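Local coordinates for sulfate permease family protein (Vibrio cholerae O1 biovar El Tor, PDB 3MGL), which probably carries sulfate or related anions across the membrane, the chain here being its STAS domain, at residues A[20-25]-A[50-55]; A[36-41]-A[71-76]; A[54-59]-A[84-89]. All blocks are in the same frame, centred on the assembly; numbering follows the deposited sequence.

Interaction 1: residues A[20-25]-A[50-55]; sequences ELAVYA and QILILR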
loop_
_atom_site.group_PDB
_atom_site.type_symbol
_atom_site.label_atom_id
_atom_site.label_comp_id
_atom_site.label_asym_id
_atom_site.label_seq_id
_atom_site.Cartn_x
_atom_site.Cartn_y
_atom_site.Cartn_z
ATOM N N GLU A 20 29.996 -0.557 14.568
ATOM C CA GLU A 20 30.855 -0.512 13.375
ATOM C C GLU A 20 30.107 -0.706 12.059
ATOM O O GLU A 20 30.674 -0.487 10.993
ATOM C CB GLU A 20 32.017 -1.523 13.476
ATOM C CG GLU A 20 32.967 -1.309 14.682
ATOM C CD GLU A 20 32.537 -2.093 15.932
ATOM O OE1 GLU A 20 31.330 -2.375 16.115
ATOM O OE2 GLU A 20 33.427 -2.445 16.740
ATOM N N LEU A 21 28.840 -1.099 12.122
ATOM C CA LEU A 21 28.097 -1.428 10.907
ATOM C C LEU A 21 26.860 -0.552 10.676
ATOM O O LEU A 21 26.033 -0.365 11.569
ATOM C CB LEU A 21 27.698 -2.913 10.925
ATOM C CG LEU A 21 26.888 -3.415 9.718
ATOM C CD1 LEU A 21 27.758 -3.419 8.430
ATOM C CD2 LEU A 21 26.316 -4.796 10.002
ATOM N N ALA A 22 26.742 -0.033 9.462
ATOM C CA ALA A 22 25.572 0.713 9.041
ATOM C C ALA A 22 24.952 0.088 7.790
ATOM O O ALA A 22 25.631 -0.581 6.991
ATOM C CB ALA A 22 25.933 2.172 8.805
ATOM N N VAL A 23 23.646 0.280 7.648
ATOM C CA VAL A 23 22.889 -0.302 6.550
ATOM C C VAL A 23 22.045 0.807 5.924
ATOM O O VAL A 23 21.349 1.553 6.626
ATOM C CB VAL A 23 21.958 -1.451 7.044
ATOM C CG1 VAL A 23 21.152 -2.028 5.895
ATOM C CG2 VAL A 23 22.770 -2.559 7.717
ATOM N N TYR A 24 22.111 0.912 4.601
ATOM C CA TYR A 24 21.306 1.889 3.914
ATOM C C TYR A 24 20.678 1.291 2.663
ATOM O O TYR A 24 21.324 0.563 1.923
ATOM C CB TYR A 24 22.126 3.138 3.610
ATOM C CG TYR A 24 21.337 4.209 2.896
ATOM C CD1 TYR A 24 20.330 4.933 3.561
ATOM C CD2 TYR A 24 21.583 4.510 1.565
ATOM C CE1 TYR A 24 19.596 5.921 2.913
ATOM C CE2 TYR A 24 20.852 5.511 0.913
ATOM C CZ TYR A 24 19.863 6.198 1.584
ATOM O OH TYR A 24 19.142 7.175 0.918
ATOM N N ALA A 25 19.411 1.601 2.433
ATOM C CA ALA A 25 18.719 1.066 1.286
ATOM C C ALA A 25 18.334 2.168 0.298
ATOM O O ALA A 25 17.752 3.187 0.672
ATOM C CB ALA A 25 17.486 0.299 1.733
ATOM N N GLN A 50 32.562 1.565 10.283
ATOM C CA GLN A 50 33.648 0.884 9.588
ATOM C C GLN A 50 33.130 0.236 8.276
ATOM O O GLN A 50 33.803 0.234 7.232
ATOM C CB GLN A 50 34.258 -0.118 10.587
ATOM C CG GLN A 50 35.236 -1.134 10.078
ATOM C CD GLN A 50 35.697 -2.093 11.201
ATOM O OE1 GLN A 50 35.587 -1.774 12.405
ATOM N NE2 GLN A 50 36.216 -3.268 10.811
ATOM N N ILE A 51 31.898 -0.261 8.314
ATOM C CA ILE A 51 31.302 -0.872 7.145
ATOM C C ILE A 51 29.897 -0.333 6.896
ATOM O O ILE A 51 29.073 -0.207 7.824
ATOM C CB ILE A 51 31.289 -2.432 7.244
ATOM C CG1 ILE A 51 32.717 -2.967 7.436
ATOM C CG2 ILE A 51 30.649 -3.073 5.984
ATOM C CD1 ILE A 51 32.789 -4.385 7.944
ATOM N N LEU A 52 29.639 0.012 5.633
ATOM C CA LEU A 52 28.283 0.313 5.211
ATOM C C LEU A 52 27.783 -0.731 4.200
ATOM O O LEU A 52 28.445 -1.000 3.196
ATOM C CB LEU A 52 28.214 1.723 4.606
ATOM C CG LEU A 52 26.823 2.097 4.072
ATOM C CD1 LEU A 52 25.873 2.516 5.191
ATOM C CD2 LEU A 52 26.937 3.195 3.067
ATOM N N ILE A 53 26.603 -1.296 4.446
ATOM C CA ILE A 53 25.948 -2.109 3.431
ATOM C C ILE A 53 24.916 -1.258 2.663
ATOM O O ILE A 53 24.007 -0.670 3.283
ATOM C CB ILE A 53 25.303 -3.412 4.023
ATOM C CG1 ILE A 53 26.367 -4.274 4.723
ATOM C CG2 ILE A 53 24.676 -4.232 2.915
ATOM C CD1 ILE A 53 25.809 -5.399 5.646
ATOM N N LEU A 54 25.074 -1.180 1.333
ATOM C CA LEU A 54 24.063 -0.565 0.469
ATOM C C LEU A 54 23.192 -1.628 -0.166
ATOM O O LEU A 54 23.647 -2.379 -1.047
ATOM C CB LEU A 54 24.668 0.282 -0.667
ATOM C CG LEU A 54 25.475 1.534 -0.331
ATOM C CD1 LEU A 54 26.085 2.138 -1.622
ATOM C CD2 LEU A 54 24.603 2.578 0.376
ATOM N N ARG A 55 21.938 -1.662 0.264
ATOM C CA ARG A 55 20.957 -2.609 -0.242
ATOM C C ARG A 55 20.339 -2.084 -1.537
ATOM O O ARG A 55 19.787 -0.983 -1.546
ATOM C CB ARG A 55 19.851 -2.810 0.787
ATOM C CG ARG A 55 20.319 -3.361 2.097
ATOM C CD ARG A 55 19.106 -3.762 2.953
ATOM N NE ARG A 55 18.437 -4.951 2.425
ATOM C CZ ARG A 55 17.497 -5.634 3.075
ATOM N NH1 ARG A 55 17.105 -5.261 4.282
ATOM N NH2 ARG A 55 16.953 -6.699 2.520
#

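Interaction 2: residues A[36-41]-A[71-76]; sequences ETFERV and EEMIQS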
loop_
_atom_site.group_PDB
_atom_site.type_symbol
_atom_site.label_atom_id
_atom_site.label_comp_id
_atom_site.label_asym_id
_atom_site.label_seq_id
_atom_site.Cartn_x
_atom_site.Cartn_y
_atom_site.Cartn_z
ATOM N N GLU A 36 21.531 11.841 -1.785
ATOM C CA GLU A 36 22.067 13.158 -1.498
ATOM C C GLU A 36 22.084 13.467 0.001
ATOM O O GLU A 36 23.109 13.927 0.539
ATOM C CB GLU A 36 21.241 14.205 -2.245
ATOM C CG GLU A 36 21.977 15.481 -2.547
ATOM C CD GLU A 36 21.062 16.555 -3.118
ATOM O OE1 GLU A 36 20.312 16.255 -4.084
ATOM O OE2 GLU A 36 21.106 17.698 -2.602
ATOM N N THR A 37 20.961 13.205 0.667
ATOM C CA THR A 37 20.840 13.477 2.095
ATOM C C THR A 37 21.748 12.562 2.929
ATOM O O THR A 37 22.335 13.008 3.925
ATOM C CB THR A 37 19.372 13.393 2.599
ATOM O OG1 THR A 37 18.469 13.877 1.590
ATOM C CG2 THR A 37 19.196 14.266 3.833
ATOM N N PHE A 38 21.890 11.302 2.509
ATOM C CA PHE A 38 22.684 10.343 3.272
ATOM C C PHE A 38 24.174 10.626 3.121
ATOM O O PHE A 38 24.936 10.518 4.085
ATOM C CB PHE A 38 22.372 8.893 2.875
ATOM C CG PHE A 38 22.962 7.883 3.811
ATOM C CD1 PHE A 38 22.465 7.739 5.109
ATOM C CD2 PHE A 38 24.021 7.081 3.415
ATOM C CE1 PHE A 38 23.020 6.797 5.998
ATOM C CE2 PHE A 38 24.574 6.133 4.300
ATOM C CZ PHE A 38 24.071 6.006 5.593
ATOM N N GLU A 39 24.575 10.975 1.904
ATOM C CA GLU A 39 25.902 11.514 1.635
ATOM C C GLU A 39 26.167 12.686 2.582
ATOM O O GLU A 39 27.223 12.753 3.194
ATOM C CB GLU A 39 25.962 11.975 0.180
ATOM C CG GLU A 39 27.306 11.822 -0.480
ATOM C CD GLU A 39 27.275 12.118 -1.996
ATOM O OE1 GLU A 39 26.251 11.828 -2.667
ATOM O OE2 GLU A 39 28.294 12.643 -2.512
ATOM N N ARG A 40 25.176 13.574 2.740
ATOM C CA ARG A 40 25.317 14.756 3.598
ATOM C C ARG A 40 25.532 14.357 5.061
ATOM O O ARG A 40 26.456 14.825 5.707
ATOM C CB ARG A 40 24.098 15.670 3.479
ATOM C CG ARG A 40 24.409 17.147 3.664
ATOM C CD ARG A 40 23.169 18.062 3.886
ATOM N NE ARG A 40 21.908 17.606 3.279
ATOM C CZ ARG A 40 21.641 17.572 1.969
ATOM N NH1 ARG A 40 22.555 17.944 1.073
ATOM N NH2 ARG A 40 20.454 17.142 1.551
ATOM N N VAL A 41 24.680 13.473 5.563
ATOM C CA VAL A 41 24.793 12.969 6.928
ATOM C C VAL A 41 26.149 12.309 7.175
ATOM O O VAL A 41 26.809 12.597 8.168
ATOM C CB VAL A 41 23.637 11.996 7.276
ATOM C CG1 VAL A 41 23.911 11.247 8.587
ATOM C CG2 VAL A 41 22.299 12.773 7.338
ATOM N N GLU A 71 28.155 6.082 -7.986
ATOM C CA GLU A 71 29.602 6.266 -8.001
ATOM C C GLU A 71 29.991 7.390 -7.012
ATOM O O GLU A 71 30.744 7.152 -6.070
ATOM C CB GLU A 71 30.078 6.574 -9.448
ATOM C CG GLU A 71 31.572 6.862 -9.635
ATOM C CD GLU A 71 31.950 7.152 -11.111
ATOM O OE1 GLU A 71 31.026 7.264 -11.969
ATOM O OE2 GLU A 71 33.176 7.267 -11.420
ATOM N N GLU A 72 29.446 8.588 -7.209
ATOM C CA GLU A 72 29.776 9.762 -6.357
ATOM C C GLU A 72 29.553 9.484 -4.866
ATOM O O GLU A 72 30.364 9.860 -4.032
ATOM C CB GLU A 72 28.991 11.021 -6.784
ATOM C CG GLU A 72 29.118 12.226 -5.824
ATOM C CD GLU A 72 28.459 13.518 -6.349
ATOM O OE1 GLU A 72 27.395 13.433 -7.016
ATOM O OE2 GLU A 72 28.994 14.630 -6.078
HETATM N N MSE A 73 28.446 8.818 -4.561
HETATM C CA MSE A 73 28.055 8.472 -3.206
HETATM C C MSE A 73 29.089 7.536 -2.564
HETATM O O MSE A 73 29.537 7.760 -1.440
HETATM C CB MSE A 73 26.683 7.792 -3.240
HETATM C CG MSE A 73 25.851 7.933 -1.996
HETATM SE SE MSE A 73 24.480 6.533 -1.900
HETATM C CE MSE A 73 23.695 7.102 -0.241
ATOM N N ILE A 74 29.467 6.487 -3.291
ATOM C CA ILE A 74 30.440 5.548 -2.784
ATOM C C ILE A 74 31.808 6.224 -2.611
ATOM O O ILE A 74 32.515 5.974 -1.632
ATOM C CB ILE A 74 30.528 4.285 -3.698
ATOM C CG1 ILE A 74 29.196 3.514 -3.650
ATOM C CG2 ILE A 74 31.725 3.406 -3.302
ATOM C CD1 ILE A 74 28.967 2.568 -4.811
ATOM N N GLN A 75 32.187 7.070 -3.561
ATOM C CA GLN A 75 33.432 7.839 -3.437
ATOM C C GLN A 75 33.484 8.681 -2.143
ATOM O O GLN A 75 34.512 8.717 -1.484
ATOM C CB GLN A 75 33.680 8.710 -4.675
ATOM C CG GLN A 75 34.126 7.900 -5.900
ATOM C CD GLN A 75 34.098 8.699 -7.210
ATOM O OE1 GLN A 75 33.734 9.891 -7.245
ATOM N NE2 GLN A 75 34.492 8.040 -8.301
ATOM N N SER A 76 32.373 9.339 -1.793
ATOM C CA SER A 76 32.274 10.108 -0.539
ATOM C C SER A 76 32.478 9.210 0.668
ATOM O O SER A 76 33.071 9.623 1.643
ATOM C CB SER A 76 30.898 10.759 -0.374
ATOM O OG SER A 76 30.512 11.424 -1.555
#

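Interaction 3: residues A[54-59]-A[84-89]; sequences LRLKWV and VLISGA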
loop_
_atom_site.group_PDB
_atom_site.type_symbol
_atom_site.label_atom_id
_atom_site.label_comp_id
_atom_site.label_asym_id
_atom_site.label_seq_id
_atom_site.Cartn_x
_atom_site.Cartn_y
_atom_site.Cartn_z
ATOM N N LEU A 54 25.074 -1.180 1.333
ATOM C CA LEU A 54 24.063 -0.565 0.469
ATOM C C LEU A 54 23.192 -1.628 -0.166
ATOM O O LEU A 54 23.647 -2.379 -1.047
ATOM C CB LEU A 54 24.668 0.282 -0.667
ATOM C CG LEU A 54 25.475 1.534 -0.331
ATOM C CD1 LEU A 54 26.085 2.138 -1.622
ATOM C CD2 LEU A 54 24.603 2.578 0.376
ATOM N N ARG A 55 21.938 -1.662 0.264
ATOM C CA ARG A 55 20.957 -2.609 -0.242
ATOM C C ARG A 55 20.339 -2.084 -1.537
ATOM O O ARG A 55 19.787 -0.983 -1.546
ATOM C CB ARG A 55 19.851 -2.810 0.787
ATOM C CG ARG A 55 20.319 -3.361 2.097
ATOM C CD ARG A 55 19.106 -3.762 2.953
ATOM N NE ARG A 55 18.437 -4.951 2.425
ATOM C CZ ARG A 55 17.497 -5.634 3.075
ATOM N NH1 ARG A 55 17.105 -5.261 4.282
ATOM N NH2 ARG A 55 16.953 -6.699 2.520
ATOM N N LEU A 56 20.446 -2.864 -2.617
ATOM C CA LEU A 56 19.950 -2.437 -3.926
ATOM C C LEU A 56 18.711 -3.187 -4.402
ATOM O O LEU A 56 18.322 -3.021 -5.562
ATOM C CB LEU A 56 21.031 -2.542 -5.007
ATOM C CG LEU A 56 22.414 -1.886 -4.888
ATOM C CD1 LEU A 56 23.085 -1.913 -6.225
ATOM C CD2 LEU A 56 22.372 -0.459 -4.342
ATOM N N LYS A 57 18.119 -4.003 -3.518
ATOM C CA LYS A 57 16.960 -4.852 -3.817
ATOM C C LYS A 57 15.776 -4.079 -4.425
ATOM O O LYS A 57 15.042 -4.620 -5.255
ATOM C CB LYS A 57 16.508 -5.613 -2.544
ATOM C CG LYS A 57 15.296 -6.518 -2.710
ATOM C CD LYS A 57 15.022 -7.482 -1.507
ATOM C CE LYS A 57 14.804 -6.752 -0.192
ATOM N NZ LYS A 57 14.078 -7.581 0.847
ATOM N N TRP A 58 15.591 -2.828 -4.012
ATOM C CA TRP A 58 14.437 -2.044 -4.467
ATOM C C TRP A 58 14.730 -1.176 -5.692
ATOM O O TRP A 58 13.917 -0.320 -6.085
ATOM C CB TRP A 58 13.867 -1.230 -3.305
ATOM C CG TRP A 58 13.298 -2.118 -2.228
ATOM C CD1 TRP A 58 12.072 -2.743 -2.235
ATOM C CD2 TRP A 58 13.936 -2.499 -0.996
ATOM N NE1 TRP A 58 11.910 -3.482 -1.077
ATOM C CE2 TRP A 58 13.034 -3.347 -0.302
ATOM C CE3 TRP A 58 15.180 -2.211 -0.414
ATOM C CZ2 TRP A 58 13.341 -3.906 0.946
ATOM C CZ3 TRP A 58 15.490 -2.774 0.819
ATOM C CH2 TRP A 58 14.568 -3.612 1.489
ATOM N N VAL A 59 15.879 -1.425 -6.313
ATOM C CA VAL A 59 16.285 -0.675 -7.497
ATOM C C VAL A 59 16.096 -1.549 -8.734
ATOM O O VAL A 59 16.883 -2.461 -8.967
ATOM C CB VAL A 59 17.740 -0.192 -7.391
ATOM C CG1 VAL A 59 18.166 0.571 -8.673
ATOM C CG2 VAL A 59 17.925 0.665 -6.121
ATOM N N VAL A 84 32.516 -0.220 1.777
ATOM C CA VAL A 84 31.147 -0.312 1.288
ATOM C C VAL A 84 30.895 -1.698 0.706
ATOM O O VAL A 84 31.716 -2.203 -0.099
ATOM C CB VAL A 84 30.843 0.760 0.217
ATOM C CG1 VAL A 84 29.408 0.662 -0.275
ATOM C CG2 VAL A 84 31.122 2.176 0.758
ATOM N N LEU A 85 29.789 -2.312 1.138
ATOM C CA LEU A 85 29.303 -3.546 0.551
ATOM C C LEU A 85 28.009 -3.245 -0.177
ATOM O O LEU A 85 27.205 -2.401 0.250
ATOM C CB LEU A 85 29.046 -4.652 1.602
ATOM C CG LEU A 85 30.202 -5.444 2.231
ATOM C CD1 LEU A 85 31.516 -4.652 2.346
ATOM C CD2 LEU A 85 29.822 -6.027 3.593
ATOM N N ILE A 86 27.820 -3.964 -1.274
ATOM C CA ILE A 86 26.609 -3.904 -2.038
ATOM C C ILE A 86 25.871 -5.228 -1.960
ATOM O O ILE A 86 26.485 -6.297 -2.068
ATOM C CB ILE A 86 26.957 -3.561 -3.485
ATOM C CG1 ILE A 86 27.514 -2.121 -3.522
ATOM C CG2 ILE A 86 25.735 -3.778 -4.412
ATOM C CD1 ILE A 86 27.791 -1.590 -4.927
ATOM N N SER A 87 24.555 -5.171 -1.784
ATOM C CA SER A 87 23.777 -6.393 -1.821
ATOM C C SER A 87 22.465 -6.255 -2.586
ATOM O O SER A 87 21.934 -5.156 -2.703
ATOM C CB SER A 87 23.517 -6.882 -0.399
ATOM O OG SER A 87 22.615 -6.047 0.292
ATOM N N GLY A 88 21.965 -7.375 -3.112
ATOM C CA GLY A 88 20.613 -7.461 -3.675
ATOM C C GLY A 88 20.326 -6.840 -5.046
ATOM O O GLY A 88 19.166 -6.674 -5.408
ATOM N N ALA A 89 21.360 -6.491 -5.807
ATOM C CA ALA A 89 21.134 -6.041 -7.188
ATOM C C ALA A 89 20.387 -7.157 -7.911
ATOM O O ALA A 89 20.735 -8.334 -7.751
ATOM C CB ALA A 89 22.464 -5.724 -7.895
#

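Interaction 1: residues A[20-25]-A[50-55]
The carbonyl oxygen of E20 receives two backbone N-H groups as the strands 21-25 and 51-55 begin to pair. I51 N lies 3.0 Å from E20 O and makes a straight bond, whereas Q50 N, though close, makes only a weak, bent one (125°). From here the parallel ladder runs on through I51, A22, I53 and Y24 to R55, for example with Y24 N 2.8 Å from I53 O. At its partly exposed start, fit for polar chains, E20 CG runs alongside Q50 OE1 (3.5 Å), the carboxylate and amide planes 77° apart.

On the face formed by L21, V23, A25, I51, I53 and R55, the CG of L21 stands anti to the backbone N (chi1 179°), which lets CD1 lie 3.8 Å from I51 CG2 and 3.9 Å from I53 CD1. L21 packs on L119, A122 and I126 of helix 115-128, while I51 and I53 lie against L85. Farther along, R55 lays its aliphatic CD 4.0 Å from V23 CG1, and its charged end makes a cation-pi contact with F115.

On the other face, small A22 leaves room for L52, whose CD1 is 3.6 Å from A22 CB. The Y24 ring receives L54 CD2 at its edge, in plane, 3.8 Å from CD2 of the ring, and stacks on F38.

V23 N, turned away from the ladder, is hydrogen-bonded to D63 OD2 of the second subunit. Within this buried contact of a beta-alpha-beta unit, the backbone thus supplies the specific polar bonds and the side chains supply a largely hydrophobic core on both faces.

Interaction 2: residues A[36-41]-A[71-76]
E39 against S76, together with M73 at the ring of F38, makes the tight part of the contact between helices 32-44 and 64-79, and E72 alone makes its loose, exposed side. The two helical segments run nearly parallel, 11° apart, but their axes stay 10.1 Å from each other, and long side chains such as E39 and M73 span much of the gap.

At the centre E39 stretches over the neighbouring helix. Its OE2 is 2.7 Å from S76 OG, which also lies 2.9 Å from E72 O one turn back in its own helix. The other oxygen, E39 OE1, sits 3.8 Å from M73 CA. S76 is short enough to let the carboxylate settle close to the helix backbone.

On the inner side M73, present as selenomethionine, reaches across with an extended chain. Its terminal methyl CE arrives at the edge of the F38 ring, near the ring plane, 3.7 Å from F38 CD2, and also rests against F38 CB. A flexible, unbranched residue suits this place because it can fit a methyl into a corner beside an aromatic ring. The same ring packs on L52 of the sheet and meets F32 of the second subunit, so the buried side belongs to a continuous apolar layer.

E72 brings a second acid to the exposed rim: its OE2 is 4.1 Å from E39 OE2, with the carboxylate planes 66° apart. The two acids would probably raise each other's pKa somewhat, an effect the nearby S76 hydroxyl could offset at E39. The short polar contact between E39 and S76 thus holds the carboxylate beside the helix, while M73 CE at F38 adds apolar packing beneath it.

Interaction 3: residues A[54-59]-A[84-89]
L56 leans over I86 in the parallel beta-alpha-beta unit made by strand 51-56, helix 64-79 and strand 83-87 of the STAS domain, bringing its CD1 3.7 Å from I86 CG2. With CG beside its backbone N (chi1 -54°), L56 also directs CD1 toward the methyl of A89, and this group of apolar chains packs on L97 of helix 91-99. Two residues earlier, L54 crosses V84 at a slant, its CD1 3.9 Å from V84 CG1, under helix 64-79. Branched residues suit both positions, since their methyls meet across neighbouring strands.

The opposite face pairs R55 with S87. The arginine passes its CG 4.0 Å from S87 OG, a buried hydroxyl with no partner in the model; serine is compact enough to fit beside the long chain and against F115 and A118.

Backbone bonds keep the strands in register: L54 N is 2.7 Å from L85 O, S87 N is bound to L54 O, and L56 N is 2.7 Å from S87 O. L56 to V59 forms a type I turn, while G88 adopts a positive phi (75°) that glycine tolerates easily. There K57 CA comes 3.3 Å from G88 O in a CA-H...O contact.

How the interactions relate
Interactions 1 and 3 are both core contacts of the same parallel sheet: each uses strand 51-56, which pairs with 21-27 on one flank and 83-87 on the other, with L54 and R55 common to both. Their cohesion combines backbone ladders with branched apolar chains. Interaction 2 lies a layer above, between helices 32-44 and 64-79, and is only partly buried; no backbone bond crosses it, and its outer rim is acidic. Its inner side meets the sheet where M73 CE touches Y24 and I74 packs on L54. Interactions 1 and 2 also touch the second subunit, and interaction 2 a third, whereas no other chain of the assembly reaches the segments of interaction 3.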